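PDB 5Z0Q: aminotransferase, class I and II from Erwinia tasmaniensis, which belongs to the class I and II aminotransferase family and binds pyridoxal-5'-phosphate, the cofactor of these enzymes. Local coordinates for residues S117-T122 and G164-L169. Numbering follows the deposited sequence.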
loop_
_atom_site.group_PDB
_atom_site.type_symbol
_atom_site.label_atom_id
_atom_site.label_comp_id
_atom_site.label_asym_id
_atom_site.label_seq_id
_atom_site.Cartn_x
_atom_site.Cartn_y
_atom_site.Cartn_z
ATOM N N SER A 117 2.656 8.344 26.020
ATOM C CA SER A 117 1.259 8.329 25.617
ATOM C C SER A 117 1.010 9.346 24.510
ATOM O O SER A 117 1.868 10.170 24.179
ATOM C CB SER A 117 0.339 8.621 26.811
ATOM O OG SER A 117 0.528 9.938 27.297
ATOM N N THR A 118 -0.191 9.275 23.940
ATOM C CA THR A 118 -0.643 10.200 22.915
ATOM C C THR A 118 -1.837 10.995 23.430
ATOM O O THR A 118 -2.550 10.566 24.343
ATOM C CB THR A 118 -1.029 9.466 21.623
ATOM O OG1 THR A 118 -2.134 8.591 21.880
ATOM C CG2 THR A 118 0.143 8.652 21.098
ATOM N N VAL A 119 -2.046 12.167 22.833
ATOM C CA VAL A 119 -3.156 13.047 23.182
ATOM C C VAL A 119 -3.905 13.411 21.911
ATOM O O VAL A 119 -3.291 13.735 20.888
ATOM C CB VAL A 119 -2.679 14.325 23.902
ATOM C CG1 VAL A 119 -3.871 15.111 24.434
ATOM C CG2 VAL A 119 -1.722 13.983 25.020
ATOM N N SER A 120 -5.233 13.363 21.976
ATOM C CA SER A 120 -6.072 13.788 20.866
ATOM C C SER A 120 -7.410 14.252 21.422
ATOM O O SER A 120 -7.649 14.222 22.633
ATOM C CB SER A 120 -6.262 12.662 19.844
ATOM O OG SER A 120 -7.205 11.712 20.309
ATOM N N ALA A 121 -8.284 14.685 20.524
ATOM C CA ALA A 121 -9.633 15.074 20.896
ATOM C C ALA A 121 -10.564 13.868 20.828
ATOM O O ALA A 121 -10.238 12.831 20.247
ATOM C CB ALA A 121 -10.147 16.188 19.982
ATOM N N THR A 122 -11.736 14.015 21.450
ATOM C CA THR A 122 -12.792 13.022 21.351
ATOM C C THR A 122 -14.104 13.791 21.230
ATOM O O THR A 122 -14.335 14.744 21.998
ATOM C CB THR A 122 -12.827 12.057 22.543
ATOM O OG1 THR A 122 -14.013 11.254 22.479
ATOM C CG2 THR A 122 -12.790 12.810 23.862
ATOM N N GLY A 164 2.591 13.544 32.447
ATOM C CA GLY A 164 3.978 13.715 32.082
ATOM C C GLY A 164 4.494 12.719 31.064
ATOM O O GLY A 164 5.532 12.973 30.442
ATOM N N ASN A 165 3.805 11.593 30.879
ATOM C CA ASN A 165 4.190 10.606 29.879
ATOM C C ASN A 165 3.809 11.012 28.461
ATOM O O ASN A 165 4.243 10.354 27.512
ATOM C CB ASN A 165 3.551 9.250 30.200
ATOM C CG ASN A 165 4.168 8.585 31.412
ATOM O OD1 ASN A 165 4.821 9.234 32.229
ATOM N ND2 ASN A 165 3.966 7.278 31.534
ATOM N N GLU A 166 3.018 12.066 28.298
ATOM C CA GLU A 166 2.535 12.447 26.978
ATOM C C GLU A 166 3.695 12.867 26.084
ATOM O O GLU A 166 4.667 13.472 26.545
ATOM C CB GLU A 166 1.513 13.578 27.099
ATOM C CG GLU A 166 0.213 13.186 27.809
ATOM C CD GLU A 166 0.378 12.969 29.303
ATOM O OE1 GLU A 166 0.037 11.868 29.787
ATOM O OE2 GLU A 166 0.857 13.896 29.990
ATOM N N LYS A 167 3.590 12.540 24.796
ATOM C CA LYS A 167 4.705 12.750 23.879
ATOM C C LYS A 167 4.248 13.189 22.491
ATOM O O LYS A 167 4.899 14.027 21.858
ATOM C CB LYS A 167 5.539 11.471 23.775
ATOM C CG LYS A 167 6.731 11.565 22.834
ATOM C CD LYS A 167 7.682 12.678 23.239
ATOM C CE LYS A 167 9.113 12.345 22.839
ATOM N NZ LYS A 167 9.208 11.877 21.427
ATOM N N LEU A 168 3.139 12.635 22.006
ATOM C CA LEU A 168 2.674 12.874 20.644
ATOM C C LEU A 168 1.254 13.417 20.682
ATOM O O LEU A 168 0.353 12.769 21.223
ATOM C CB LEU A 168 2.740 11.591 19.813
ATOM C CG LEU A 168 2.301 11.679 18.351
ATOM C CD1 LEU A 168 3.117 12.719 17.601
ATOM C CD2 LEU A 168 2.419 10.320 17.679
ATOM N N LEU A 169 1.057 14.598 20.102
ATOM C CA LEU A 169 -0.253 15.233 20.023
ATOM C C LEU A 169 -0.850 14.970 18.646
ATOM O O LEU A 169 -0.256 15.337 17.627
ATOM C CB LEU A 169 -0.149 16.735 20.284
ATOM C CG LEU A 169 -1.433 17.541 20.073
ATOM C CD1 LEU A 169 -2.513 17.105 21.051
ATOM C CD2 LEU A 169 -1.165 19.032 20.196
#
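The carboxylate of Glu-166 is held at both oxygens, and Ser-117 meets it across the contact: Ser-117 OG gives Glu-166 OE1 a weak hydrogen bond of 3.2 Å. Glu-166 OE2 takes a bond of 3.0 Å from Gly-164 N, on the syn side, and another from the backbone N of Ser-163. The Glu-166 chain bends at chi2 (71°), which turns the carboxylate back toward the turn that leads into its own strand. Its chi1 (-66°) sets CG anti to the carbonyl carbon, where Val-119 CG2 lies 3.5 Å from Glu-166 CG.

The backbones pair as parallel strands, though their directions differ by 42°. Ser-117 N donates to Asn-165 O at 3.0 Å, from above the carbonyl plane. Ser-117 O accepts from Lys-167 N at 3.0 Å. Val-119 N then reaches Leu-168 O, also at 3.0 Å, in the carbonyl plane. Ser-117 pairs with Glu-166 but Thr-118 with Leu-168, so Lys-167 is the extra residue of a beta bulge.

Beyond it, Leu-169 lays CD1 4.0 Å from Val-119 CB, on the face that also carries Ser-117 and Glu-166. Thr-118 and Leu-168 lie side by side on the other face. Thr-118 OG1 is hydrogen-bonded to His-139 of the next strand. Strand 117-122 thus sits between strands 139-146 and 166-172, within the mostly parallel central sheet of the large domain in the fold-type I architecture of PLP-dependent aminotransferases.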